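Long-range contacts in NAD-dependent aldehyde dehydrogenase (Sinorhizobium meliloti, PDB 3U4J), which probably oxidises aldehydes to carboxylic acids with NAD or NADP as electron acceptor: residues Val241-Phe246 with Val264-Leu269; Gly163-Ile168 with Ser188-Val193. One frame throughout, in Å; residues are numbered along the deposited sequence.

Contact 1 (Val241-Phe246 with Val264-Leu269); sequences VDMVAF and VKRVGL
K265 NZ donates to the carbonyl oxygen V241 O at 2.6 Å, coming in 28° off the carbonyl plane. Bends at chi3 (-102°) and chi4 (-30°) bring CE and NZ of the lysine round to that carbonyl oxygen; its CG and CD lie against the same oxygen. The carbonyl of D238 takes a second bond from the ammonium, which is thus held among backbone oxygens in a buried spot. On the way, K265 CD brushes V244 CG2 at 4.1 Å.

Beyond the lysine the chains run parallel: V244 N bonds to R266 O, G268 N to V244 O and F246 N to G268 O, each at 2.9 Å, after a weak start from R266 N to D242 O. On one face the extended selenomethionine M243 lies against R266, M243 SE meeting R266 CD at 3.7 Å, and its CE ends 3.8 Å from G268 N. The R266 guanidinium reaches on to the carbonyls of E487 and S489. On the other face L269 CD2 touches F246 CB at 3.9 Å, while the F246 side chain packs on V252 and L256 of helix 250-261. Strand 243-247, that helix and strand 266-270 form a beta-alpha-beta unit of the Rossmann-like domain.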
loop_
_atom_site.group_PDB
_atom_site.type_symbol
_atom_site.label_atom_id
_atom_site.label_comp_id
_atom_site.label_asym_id
_atom_site.label_seq_id
_atom_site.Cartn_x
_atom_site.Cartn_y
_atom_site.Cartn_z
ATOM N N VAL A 241 -14.623 -15.902 22.437
ATOM C CA VAL A 241 -13.307 -15.727 21.804
ATOM C C VAL A 241 -13.486 -15.639 20.282
ATOM O O VAL A 241 -14.226 -16.440 19.688
ATOM C CB VAL A 241 -12.360 -16.871 22.176
ATOM C CG1 VAL A 241 -11.011 -16.689 21.444
ATOM C CG2 VAL A 241 -12.160 -16.916 23.700
ATOM N N ASP A 242 -12.847 -14.647 19.661
ATOM C CA ASP A 242 -12.970 -14.407 18.212
ATOM C C ASP A 242 -11.836 -15.040 17.399
ATOM O O ASP A 242 -11.994 -15.324 16.228
ATOM C CB ASP A 242 -13.072 -12.901 17.942
ATOM C CG ASP A 242 -14.290 -12.283 18.647
ATOM O OD1 ASP A 242 -14.121 -11.358 19.484
ATOM O OD2 ASP A 242 -15.413 -12.787 18.379
HETATM N N MSE A 243 -10.720 -15.300 18.058
HETATM C CA MSE A 243 -9.528 -15.787 17.409
HETATM C C MSE A 243 -8.604 -16.435 18.403
HETATM O O MSE A 243 -8.479 -15.962 19.530
HETATM C CB MSE A 243 -8.779 -14.599 16.772
HETATM C CG MSE A 243 -7.503 -15.019 16.090
HETATM SE SE MSE A 243 -6.812 -13.506 15.019
HETATM C CE MSE A 243 -5.180 -14.450 14.393
ATOM N N VAL A 244 -7.929 -17.494 17.972
ATOM C CA VAL A 244 -6.830 -18.089 18.748
ATOM C C VAL A 244 -5.536 -17.948 17.969
ATOM O O VAL A 244 -5.475 -18.308 16.778
ATOM C CB VAL A 244 -7.043 -19.606 18.994
ATOM C CG1 VAL A 244 -5.944 -20.150 19.875
ATOM C CG2 VAL A 244 -8.397 -19.841 19.672
ATOM N N ALA A 245 -4.521 -17.415 18.634
ATOM C CA ALA A 245 -3.193 -17.256 18.053
ATOM C C ALA A 245 -2.298 -18.175 18.864
ATOM O O ALA A 245 -1.996 -17.870 20.015
ATOM C CB ALA A 245 -2.726 -15.818 18.196
ATOM N N PHE A 246 -1.889 -19.285 18.268
ATOM C CA PHE A 246 -1.127 -20.325 18.961
ATOM C C PHE A 246 0.277 -20.414 18.389
ATOM O O PHE A 246 0.467 -20.358 17.154
ATOM C CB PHE A 246 -1.844 -21.702 18.820
ATOM C CG PHE A 246 -1.006 -22.861 19.316
ATOM C CD1 PHE A 246 -1.010 -23.218 20.679
ATOM C CD2 PHE A 246 -0.170 -23.555 18.436
ATOM C CE1 PHE A 246 -0.209 -24.288 21.161
ATOM C CE2 PHE A 246 0.628 -24.621 18.890
ATOM C CZ PHE A 246 0.606 -24.985 20.266
ATOM N N VAL A 264 -15.991 -21.806 13.527
ATOM C CA VAL A 264 -15.537 -20.771 12.561
ATOM C C VAL A 264 -14.643 -19.719 13.256
ATOM O O VAL A 264 -14.684 -18.532 12.954
ATOM C CB VAL A 264 -16.720 -20.061 11.803
ATOM C CG1 VAL A 264 -16.233 -19.466 10.478
ATOM C CG2 VAL A 264 -17.855 -21.014 11.520
ATOM N N LYS A 265 -13.834 -20.168 14.205
ATOM C CA LYS A 265 -13.036 -19.243 15.000
ATOM C C LYS A 265 -11.766 -18.988 14.206
ATOM O O LYS A 265 -11.184 -19.950 13.733
ATOM C CB LYS A 265 -12.727 -19.911 16.347
ATOM C CG LYS A 265 -12.760 -18.965 17.536
ATOM C CD LYS A 265 -12.420 -19.671 18.852
ATOM C CE LYS A 265 -13.669 -19.954 19.656
ATOM N NZ LYS A 265 -14.711 -18.937 19.409
ATOM N N ARG A 266 -11.349 -17.728 14.014
ATOM C CA ARG A 266 -10.098 -17.475 13.274
ATOM C C ARG A 266 -8.903 -18.073 14.040
ATOM O O ARG A 266 -8.897 -18.109 15.258
ATOM C CB ARG A 266 -9.850 -15.982 12.977
ATOM C CG ARG A 266 -8.698 -15.789 11.936
ATOM C CD ARG A 266 -8.244 -14.336 11.713
ATOM N NE ARG A 266 -9.289 -13.504 11.131
ATOM C CZ ARG A 266 -9.169 -12.199 10.888
ATOM N NH1 ARG A 266 -8.036 -11.552 11.186
ATOM N NH2 ARG A 266 -10.190 -11.538 10.343
ATOM N N VAL A 267 -7.897 -18.552 13.312
ATOM C CA VAL A 267 -6.717 -19.131 13.944
ATOM C C VAL A 267 -5.449 -18.592 13.268
ATOM O O VAL A 267 -5.375 -18.568 12.055
ATOM C CB VAL A 267 -6.770 -20.660 13.836
ATOM C CG1 VAL A 267 -5.583 -21.274 14.475
ATOM C CG2 VAL A 267 -8.055 -21.212 14.520
ATOM N N GLY A 268 -4.485 -18.129 14.046
ATOM C CA GLY A 268 -3.116 -17.925 13.552
ATOM C C GLY A 268 -2.243 -19.002 14.205
ATOM O O GLY A 268 -2.335 -19.207 15.399
ATOM N N LEU A 269 -1.429 -19.700 13.419
ATOM C CA LEU A 269 -0.555 -20.751 13.938
ATOM C C LEU A 269 0.898 -20.498 13.545
ATOM O O LEU A 269 1.204 -20.133 12.393
ATOM C CB LEU A 269 -0.996 -22.130 13.414
ATOM C CG LEU A 269 -2.426 -22.620 13.738
ATOM C CD1 LEU A 269 -2.818 -23.863 12.920
ATOM C CD2 LEU A 269 -2.558 -22.947 15.212
#

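Contact 2 (Gly163-Ile168 with Ser188-Val193); sequences GVVGII and SGCTVV
The strands of G163-I168 and S188-V193 run parallel with a 33° twist, joined by alternating backbone bonds: T191 N to G163 O, V165 N to T191 O, V193 N to V165 O, and I167 N to V193 O at 2.8 Å with a nearly straight N-H...O angle of 176°. At the start of the ladder C190 leans in toward G163. Its CB sits 3.1 Å from G163 O, and the sulfur, beside its own backbone N (chi1 -63°), accepts a weak bond from G163 N at 3.6 Å. V165 CG2 packs against that same SG at 3.9 Å.

V165 and V192 share one face of the sheet, and there the tip of I167, CD1, lies 3.8 Å from V192 CG1. The other face carries V164 and T191, where V164 CG2 meets T191 OG1 at 3.7 Å; that hydroxyl is hydrogen-bonded to the carbonyl of A70, in helix 60-75, which packs over both side chains. G189, at positive phi, closes helix 174-187 with a Schellman motif. Strand 153-168, helix 174-187 and strand 191-195 make a beta-alpha-beta crossover whose helix lies on the I167 and V192 side, touching I167 through R181 and V182 and V192 through A185 and I186.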
loop_
_atom_site.group_PDB
_atom_site.type_symbol
_atom_site.label_atom_id
_atom_site.label_comp_id
_atom_site.label_asym_id
_atom_site.label_seq_id
_atom_site.Cartn_x
_atom_site.Cartn_y
_atom_site.Cartn_z
ATOM N N GLY A 163 -11.432 -8.504 17.615
ATOM C CA GLY A 163 -12.187 -8.573 18.899
ATOM C C GLY A 163 -11.370 -9.216 20.007
ATOM O O GLY A 163 -10.315 -8.718 20.360
ATOM N N VAL A 164 -11.842 -10.338 20.549
ATOM C CA VAL A 164 -11.153 -11.013 21.647
ATOM C C VAL A 164 -10.278 -12.102 21.087
ATOM O O VAL A 164 -10.762 -13.023 20.408
ATOM C CB VAL A 164 -12.154 -11.663 22.643
ATOM C CG1 VAL A 164 -11.408 -12.422 23.762
ATOM C CG2 VAL A 164 -13.107 -10.601 23.206
ATOM N N VAL A 165 -8.992 -12.033 21.436
ATOM C CA VAL A 165 -8.004 -12.942 20.932
ATOM C C VAL A 165 -7.386 -13.738 22.076
ATOM O O VAL A 165 -6.818 -13.164 23.011
ATOM C CB VAL A 165 -6.859 -12.155 20.236
ATOM C CG1 VAL A 165 -5.845 -13.134 19.617
ATOM C CG2 VAL A 165 -7.416 -11.240 19.155
ATOM N N GLY A 166 -7.445 -15.055 21.985
ATOM C CA GLY A 166 -6.661 -15.900 22.896
ATOM C C GLY A 166 -5.270 -16.160 22.343
ATOM O O GLY A 166 -5.130 -16.672 21.238
ATOM N N ILE A 167 -4.246 -15.833 23.125
ATOM C CA ILE A 167 -2.860 -15.976 22.698
ATOM C C ILE A 167 -2.135 -17.016 23.559
ATOM O O ILE A 167 -1.985 -16.828 24.748
ATOM C CB ILE A 167 -2.133 -14.609 22.768
ATOM C CG1 ILE A 167 -2.895 -13.565 21.927
ATOM C CG2 ILE A 167 -0.657 -14.748 22.326
ATOM C CD1 ILE A 167 -2.313 -12.131 22.036
ATOM N N ILE A 168 -1.695 -18.107 22.948
ATOM C CA ILE A 168 -1.036 -19.222 23.653
ATOM C C ILE A 168 0.403 -19.259 23.212
ATOM O O ILE A 168 0.689 -19.331 22.000
ATOM C CB ILE A 168 -1.721 -20.581 23.359
ATOM C CG1 ILE A 168 -3.207 -20.487 23.713
ATOM C CG2 ILE A 168 -1.006 -21.753 24.113
ATOM C CD1 ILE A 168 -4.091 -21.616 23.114
ATOM N N SER A 188 -4.195 -3.277 17.123
ATOM C CA SER A 188 -5.341 -3.331 16.220
ATOM C C SER A 188 -6.686 -2.998 16.877
ATOM O O SER A 188 -7.695 -2.884 16.162
ATOM C CB SER A 188 -5.454 -4.727 15.578
ATOM O OG SER A 188 -4.318 -5.006 14.766
ATOM N N GLY A 189 -6.703 -2.827 18.204
ATOM C CA GLY A 189 -7.956 -2.517 18.950
ATOM C C GLY A 189 -8.561 -3.749 19.636
ATOM O O GLY A 189 -9.640 -3.661 20.235
ATOM N N CYS A 190 -7.872 -4.901 19.560
ATOM C CA CYS A 190 -8.363 -6.146 20.167
ATOM C C CYS A 190 -8.085 -6.128 21.649
ATOM O O CYS A 190 -7.270 -5.346 22.112
ATOM C CB CYS A 190 -7.646 -7.397 19.595
ATOM S SG CYS A 190 -7.925 -7.631 17.840
ATOM N N THR A 191 -8.759 -7.011 22.389
ATOM C CA THR A 191 -8.409 -7.287 23.780
ATOM C C THR A 191 -7.960 -8.733 23.783
ATOM O O THR A 191 -8.324 -9.496 22.876
ATOM C CB THR A 191 -9.625 -7.115 24.718
ATOM O OG1 THR A 191 -10.696 -7.971 24.277
ATOM C CG2 THR A 191 -10.095 -5.690 24.664
ATOM N N VAL A 192 -7.159 -9.116 24.773
ATOM C CA VAL A 192 -6.511 -10.419 24.708
ATOM C C VAL A 192 -6.522 -11.187 26.029
ATOM O O VAL A 192 -6.565 -10.591 27.116
ATOM C CB VAL A 192 -5.029 -10.307 24.225
ATOM C CG1 VAL A 192 -4.942 -9.563 22.906
ATOM C CG2 VAL A 192 -4.119 -9.685 25.291
ATOM N N VAL A 193 -6.465 -12.508 25.914
ATOM C CA VAL A 193 -6.133 -13.356 27.033
ATOM C C VAL A 193 -4.882 -14.120 26.646
ATOM O O VAL A 193 -4.879 -14.879 25.663
ATOM C CB VAL A 193 -7.293 -14.345 27.410
ATOM C CG1 VAL A 193 -6.881 -15.251 28.558
ATOM C CG2 VAL A 193 -8.571 -13.559 27.794
#

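Contacts 1 and 2 are adjoining parts of one sheet, their centres about 9 Å apart, because strands 153-168 and 243-247 are neighbours in it. The strand order across them is 191-195, 153-168, 243-247, 266-270, all parallel. At the join, A245 N lies 2.8 Å from G166 O, a probable hydrogen bond. D242 OD1 approaches V164 N at 2.7 Å, also probably bonded, and forms a salt bridge with R71 as well. Farther along, F246 CD1 packs on I168 CG2 at 3.7 Å. Contact 2 lies wholly upstream of contact 1 in the sequence, the two in series. Both lie away from the calcium site at L17 and E50.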